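Local coordinates for hypothetical protein (Pseudomonas aeruginosa, PDB 2H9F) that probably isomerises methylaconitate, as PrpF-family enzymes do, at residues 232-237 with 286-291; 299-304 with 347-352. One frame throughout, in Å; residues are numbered along the deposited sequence.

Contact 1. Residues 232-237 with 286-291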
loop_
_atom_site.group_PDB
_atom_site.type_symbol
_atom_site.label_atom_id
_atom_site.label_comp_id
_atom_site.label_asym_id
_atom_site.label_seq_id
_atom_site.Cartn_x
_atom_site.Cartn_y
_atom_site.Cartn_z
ATOM N N ARG A 232 37.897 -12.090 -0.365
ATOM C CA ARG A 232 38.299 -11.655 -1.670
ATOM C C ARG A 232 37.680 -10.296 -1.937
ATOM O O ARG A 232 38.236 -9.492 -2.669
ATOM C CB ARG A 232 37.787 -12.697 -2.644
ATOM C CG ARG A 232 37.917 -12.350 -4.037
ATOM C CD ARG A 232 39.272 -12.530 -4.504
ATOM N NE ARG A 232 39.202 -12.718 -5.951
ATOM C CZ ARG A 232 40.221 -12.513 -6.769
ATOM N NH1 ARG A 232 41.433 -12.185 -6.296
ATOM N NH2 ARG A 232 40.008 -12.654 -8.071
ATOM N N GLY A 233 36.523 -10.045 -1.341
ATOM C CA GLY A 233 35.819 -8.765 -1.470
ATOM C C GLY A 233 34.670 -8.796 -2.447
ATOM O O GLY A 233 33.926 -7.838 -2.531
ATOM N N THR A 234 34.576 -9.893 -3.207
ATOM C CA THR A 234 33.556 -10.129 -4.223
ATOM C C THR A 234 32.408 -11.026 -3.721
ATOM O O THR A 234 31.410 -11.205 -4.410
ATOM C CB THR A 234 34.190 -10.798 -5.456
ATOM O OG1 THR A 234 34.804 -12.028 -5.069
ATOM C CG2 THR A 234 35.245 -9.901 -6.060
ATOM N N GLU A 235 32.547 -11.574 -2.520
ATOM C CA GLU A 235 31.605 -12.553 -2.008
ATOM C C GLU A 235 30.139 -12.116 -2.077
ATOM O O GLU A 235 29.802 -10.952 -1.796
ATOM C CB GLU A 235 31.954 -12.890 -0.567
ATOM C CG GLU A 235 33.157 -13.829 -0.380
ATOM C CD GLU A 235 34.522 -13.153 -0.457
ATOM O OE1 GLU A 235 34.564 -11.896 -0.493
ATOM O OE2 GLU A 235 35.533 -13.914 -0.458
ATOM N N LEU A 236 29.263 -13.056 -2.427
ATOM C CA LEU A 236 27.823 -12.827 -2.422
ATOM C C LEU A 236 27.166 -13.414 -1.162
ATOM O O LEU A 236 27.820 -14.029 -0.320
ATOM C CB LEU A 236 27.185 -13.453 -3.662
ATOM C CG LEU A 236 27.776 -13.046 -5.006
ATOM C CD1 LEU A 236 27.165 -13.916 -6.091
ATOM C CD2 LEU A 236 27.574 -11.540 -5.275
ATOM N N ARG A 237 25.867 -13.210 -1.021
ATOM C CA ARG A 237 25.209 -13.596 0.211
ATOM C C ARG A 237 25.283 -15.082 0.481
ATOM O O ARG A 237 25.565 -15.494 1.593
ATOM C CB ARG A 237 23.770 -13.137 0.200
ATOM C CG ARG A 237 23.645 -11.662 0.458
ATOM C CD ARG A 237 22.200 -11.276 0.656
ATOM N NE ARG A 237 21.421 -11.669 -0.502
ATOM C CZ ARG A 237 20.095 -11.805 -0.525
ATOM N NH1 ARG A 237 19.341 -11.553 0.547
ATOM N NH2 ARG A 237 19.523 -12.182 -1.655
ATOM N N ARG A 286 37.804 -5.540 -8.748
ATOM C CA ARG A 286 37.999 -6.861 -9.241
ATOM C C ARG A 286 36.708 -7.131 -9.955
ATOM O O ARG A 286 35.643 -6.764 -9.475
ATOM C CB ARG A 286 38.080 -7.814 -8.068
ATOM C CG ARG A 286 39.269 -8.717 -8.050
ATOM C CD ARG A 286 39.745 -8.894 -6.627
ATOM N NE ARG A 286 41.177 -8.599 -6.528
ATOM C CZ ARG A 286 41.756 -8.025 -5.470
ATOM N NH1 ARG A 286 41.028 -7.679 -4.407
ATOM N NH2 ARG A 286 43.070 -7.781 -5.481
ATOM N N ASP A 287 36.794 -7.789 -11.090
ATOM C CA ASP A 287 35.626 -8.287 -11.744
ATOM C C ASP A 287 34.920 -9.297 -10.872
ATOM O O ASP A 287 35.562 -10.134 -10.221
ATOM C CB ASP A 287 36.002 -9.054 -13.037
ATOM C CG ASP A 287 36.732 -8.220 -14.059
ATOM O OD1 ASP A 287 36.922 -7.019 -13.874
ATOM O OD2 ASP A 287 37.120 -8.799 -15.092
ATOM N N TYR A 288 33.592 -9.258 -10.918
ATOM C CA TYR A 288 32.755 -10.280 -10.273
ATOM C C TYR A 288 31.392 -10.369 -10.921
ATOM O O TYR A 288 30.961 -9.426 -11.575
ATOM C CB TYR A 288 32.586 -9.987 -8.791
ATOM C CG TYR A 288 31.808 -8.739 -8.462
ATOM C CD1 TYR A 288 32.361 -7.487 -8.624
ATOM C CD2 TYR A 288 30.519 -8.818 -7.937
ATOM C CE1 TYR A 288 31.627 -6.331 -8.300
ATOM C CE2 TYR A 288 29.798 -7.673 -7.600
ATOM C CZ TYR A 288 30.353 -6.442 -7.782
ATOM O OH TYR A 288 29.624 -5.314 -7.462
ATOM N N ARG A 289 30.750 -11.522 -10.734
ATOM C CA ARG A 289 29.376 -11.765 -11.156
ATOM C C ARG A 289 28.458 -11.797 -9.926
ATOM O O ARG A 289 28.799 -12.366 -8.898
ATOM C CB ARG A 289 29.299 -13.085 -11.909
ATOM C CG ARG A 289 28.156 -13.192 -12.883
ATOM C CD ARG A 289 28.200 -14.509 -13.619
ATOM N NE ARG A 289 29.287 -14.633 -14.604
ATOM C CZ ARG A 289 29.320 -14.048 -15.809
ATOM N NH1 ARG A 289 28.355 -13.215 -16.185
ATOM N NH2 ARG A 289 30.336 -14.281 -16.651
ATOM N N THR A 290 27.292 -11.185 -10.033
ATOM C CA THR A 290 26.238 -11.341 -9.022
ATOM C C THR A 290 25.508 -12.757 -9.013
ATOM O O THR A 290 25.640 -13.579 -9.953
ATOM C CB THR A 290 25.213 -10.246 -9.247
ATOM O OG1 THR A 290 24.506 -10.606 -10.436
ATOM C CG2 THR A 290 25.921 -8.850 -9.421
ATOM N N ALA A 291 24.762 -13.025 -7.921
ATOM C CA ALA A 291 23.818 -14.177 -7.806
ATOM C C ALA A 291 22.839 -14.183 -8.988
ATOM O O ALA A 291 22.633 -15.239 -9.617
ATOM C CB ALA A 291 23.039 -14.141 -6.454
#

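Contact 2. Residues 299-304 with 347-352. With SO4 (sulfate ion), chain G.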
loop_
_atom_site.group_PDB
_atom_site.type_symbol
_atom_site.label_atom_id
_atom_site.label_comp_id
_atom_site.label_asym_id
_atom_site.label_seq_id
_atom_site.Cartn_x
_atom_site.Cartn_y
_atom_site.Cartn_z
ATOM N N GLY A 299 37.160 -2.215 -14.132
ATOM C CA GLY A 299 37.298 -0.884 -14.732
ATOM C C GLY A 299 36.096 0.023 -14.506
ATOM O O GLY A 299 36.194 1.243 -14.635
ATOM N N ASP A 300 34.966 -0.576 -14.164
ATOM C CA ASP A 300 33.747 0.156 -14.000
ATOM C C ASP A 300 33.587 0.688 -12.589
ATOM O O ASP A 300 32.684 1.437 -12.340
ATOM C CB ASP A 300 32.553 -0.758 -14.255
ATOM C CG ASP A 300 32.431 -1.206 -15.707
ATOM O OD1 ASP A 300 33.060 -0.593 -16.605
ATOM O OD2 ASP A 300 31.640 -2.168 -15.909
ATOM N N ILE A 301 34.401 0.220 -11.650
ATOM C CA ILE A 301 34.243 0.589 -10.252
ATOM C C ILE A 301 35.573 1.061 -9.693
ATOM O O ILE A 301 36.619 0.760 -10.244
ATOM C CB ILE A 301 33.688 -0.582 -9.378
ATOM C CG1 ILE A 301 34.474 -1.886 -9.601
ATOM C CG2 ILE A 301 32.178 -0.825 -9.650
ATOM C CD1 ILE A 301 34.251 -2.926 -8.524
ATOM N N ASP A 302 35.510 1.773 -8.575
ATOM C CA ASP A 302 36.683 2.254 -7.871
ATOM C C ASP A 302 37.106 1.322 -6.739
ATOM O O ASP A 302 38.276 1.286 -6.374
ATOM C CB ASP A 302 36.413 3.652 -7.323
ATOM C CG ASP A 302 36.191 4.692 -8.414
ATOM O OD1 ASP A 302 37.144 4.982 -9.191
ATOM O OD2 ASP A 302 35.068 5.242 -8.511
ATOM N N LEU A 303 36.161 0.586 -6.150
ATOM C CA LEU A 303 36.476 -0.362 -5.111
ATOM C C LEU A 303 35.298 -1.311 -4.900
ATOM O O LEU A 303 34.217 -1.116 -5.448
ATOM C CB LEU A 303 36.745 0.357 -3.811
ATOM C CG LEU A 303 35.585 1.049 -3.105
ATOM C CD1 LEU A 303 36.010 1.345 -1.676
ATOM C CD2 LEU A 303 35.066 2.321 -3.845
ATOM N N LEU A 304 35.529 -2.339 -4.099
ATOM C CA LEU A 304 34.476 -3.271 -3.700
ATOM C C LEU A 304 34.206 -2.991 -2.244
ATOM O O LEU A 304 35.139 -2.759 -1.509
ATOM C CB LEU A 304 34.962 -4.700 -3.786
ATOM C CG LEU A 304 35.275 -5.228 -5.212
ATOM C CD1 LEU A 304 36.236 -6.428 -5.116
ATOM C CD2 LEU A 304 33.964 -5.564 -5.881
ATOM N N ALA A 347 34.366 11.466 -5.139
ATOM C CA ALA A 347 33.244 10.640 -5.593
ATOM C C ALA A 347 33.836 9.283 -5.921
ATOM O O ALA A 347 34.874 9.223 -6.567
ATOM C CB ALA A 347 32.609 11.222 -6.848
ATOM N N VAL A 348 33.162 8.212 -5.512
ATOM C CA VAL A 348 33.566 6.863 -5.861
ATOM C C VAL A 348 32.363 6.028 -6.251
ATOM O O VAL A 348 31.281 6.205 -5.701
ATOM C CB VAL A 348 34.269 6.135 -4.667
ATOM C CG1 VAL A 348 35.697 6.735 -4.393
ATOM C CG2 VAL A 348 33.387 6.131 -3.477
ATOM N N ARG A 349 32.563 5.114 -7.207
ATOM C CA ARG A 349 31.588 4.074 -7.524
ATOM C C ARG A 349 32.088 2.743 -6.948
ATOM O O ARG A 349 33.122 2.226 -7.362
ATOM C CB ARG A 349 31.396 3.959 -9.039
ATOM C CG ARG A 349 30.337 2.944 -9.432
ATOM C CD ARG A 349 30.105 2.907 -10.920
ATOM N NE ARG A 349 29.441 4.116 -11.375
ATOM C CZ ARG A 349 28.130 4.359 -11.228
ATOM N NH1 ARG A 349 27.324 3.476 -10.631
ATOM N NH2 ARG A 349 27.623 5.514 -11.657
ATOM N N PHE A 350 31.354 2.187 -5.995
ATOM C CA PHE A 350 31.696 0.889 -5.403
ATOM C C PHE A 350 30.781 -0.244 -5.890
ATOM O O PHE A 350 29.607 -0.029 -6.267
ATOM C CB PHE A 350 31.741 0.943 -3.866
ATOM C CG PHE A 350 30.435 1.217 -3.215
ATOM C CD1 PHE A 350 30.028 2.521 -2.949
ATOM C CD2 PHE A 350 29.634 0.170 -2.781
ATOM C CE1 PHE A 350 28.807 2.793 -2.329
ATOM C CE2 PHE A 350 28.417 0.424 -2.142
ATOM C CZ PHE A 350 28.007 1.756 -1.914
ATOM N N GLY A 351 31.365 -1.439 -5.905
ATOM C CA GLY A 351 30.687 -2.640 -6.334
ATOM C C GLY A 351 30.180 -3.315 -5.088
ATOM O O GLY A 351 30.967 -3.611 -4.216
ATOM N N HIS A 352 28.869 -3.558 -5.008
ATOM C CA HIS A 352 28.291 -4.311 -3.890
ATOM C C HIS A 352 27.717 -5.597 -4.479
ATOM O O HIS A 352 27.839 -5.790 -5.663
ATOM C CB HIS A 352 27.270 -3.469 -3.132
ATOM C CG HIS A 352 26.134 -2.973 -3.964
ATOM N ND1 HIS A 352 25.211 -3.817 -4.546
ATOM C CD2 HIS A 352 25.782 -1.714 -4.328
ATOM C CE1 HIS A 352 24.339 -3.093 -5.230
ATOM N NE2 HIS A 352 24.650 -1.815 -5.099
HETATM S S SO4 G . 31.031 6.844 -12.997
HETATM O O1 SO4 G . 31.798 6.228 -11.904
HETATM O O2 SO4 G . 30.285 8.019 -12.521
HETATM O O3 SO4 G . 31.976 7.251 -14.035
HETATM O O4 SO4 G . 30.115 5.879 -13.603
#

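Contact 1. Residues 232-237 with 286-291
Arg286 opens the contact by laying its aliphatic chain over one face of the Arg232 guanidinium. Its CD sits 3.6 Å above that plane, over the centre, while the two guanidinium planes are only 20° apart. The nearest charged atoms, Arg232 NH1 and Arg286 NE, are 3.6 Å from each other; two like charges can lie this close because much of the touching is done by methylene groups, and probably because Arg232 is exposed to solvent. Arg286 CB also meets the methyl of Thr234. One residue further, Asp287 points away, and its OD1 accepts a hydrogen bond from Ala298 N. Tyr288 turns back toward the loop, its CB 3.8 Å from Thr234 CB, where a small beta-branched residue fits against the strand. The tyrosine hydroxyl makes a hydrogen bond with His352 O. Beyond Arg289, Leu236 takes over: its CD1 rests against the backbone at Thr290 C, 3.6 Å away, and its CD2 lies 3.9 Å from Arg289 O. The methyl of Ala291 is small enough to lie beside CD1. Within the loop, Glu235 accepts hydrogen bonds from Arg232 N and Gly233 N on its two carboxylate oxygens, each met on its syn side, a grip that holds this part of the loop. This is a loop leading into helix 238-241, packed by side chains along the first strand of the 288-289/295-296 hairpin.

Contact 2. Residues 299-304 with 347-352
Leu303 and Phe350 meet as neighbours in a parallel pair of strands, 303-309 beside 347-352. Their side chains lie on the same face of the sheet and cross at a slant, Leu303 CD2 coming 3.6 Å from Phe350 CB before the aromatic ring leads away toward Ile325 of helix 319-330. Val348 CB also meets CD2 of the same leucine, and Leu303 touches Val336 and Ala339 of helix 335-339, so helices cover this apolar side. On the other face, the absence of a side chain at Gly351 matters, since a CB there would come too close to Ile301 CD1 and Leu304 CD2. A hydrogen bond from Gly351 N to Leu303 O, 2.9 Å, joins the strands. Just before strand 303-309, Asp302 makes two hydrogen bonds with the backbone of Arg349: its N donates to Arg349 O at 2.7 Å, and its OD2 receives Arg349 N at 2.8 Å through the lone pair facing away from the other carboxylate oxygen. An aspartate suits this place, being short enough to answer a backbone N-H directly. Arg349 CD passes 3.3 Å from Asp300 O, and the chain then bends at chi3 (-70°). Its guanidinium meets a sulfate, probably from the crystallisation liquor, at the edge and in plane, with Arg349 NE giving a 2.9 Å hydrogen bond to sulfate O4.

From the N terminus, the chain passes strand 220-225, enters the loop 232-237, runs through helices 238-241 and 244-260 and strand 278-283, and returns at 286-291, where contact 1 closes. Turning back through strand 295-296, it soon reaches 299-304, leaves through helices 319-330 and 335-339, and comes home on strand 347-352 to close contact 2. The two closures follow in series, neither nested nor crossed, with centres about 12 Å apart. They touch directly: Leu304 packs against the Gly233 carbonyl and the Tyr288 ring, so the loop and the 288-289/295-296 hairpin are tied to the start of strand 303-309 and the end of strand 347-352. Arg306 joins the two further, bonding to backbone oxygens of Thr234 and Glu235 and weakly to Gly351 O.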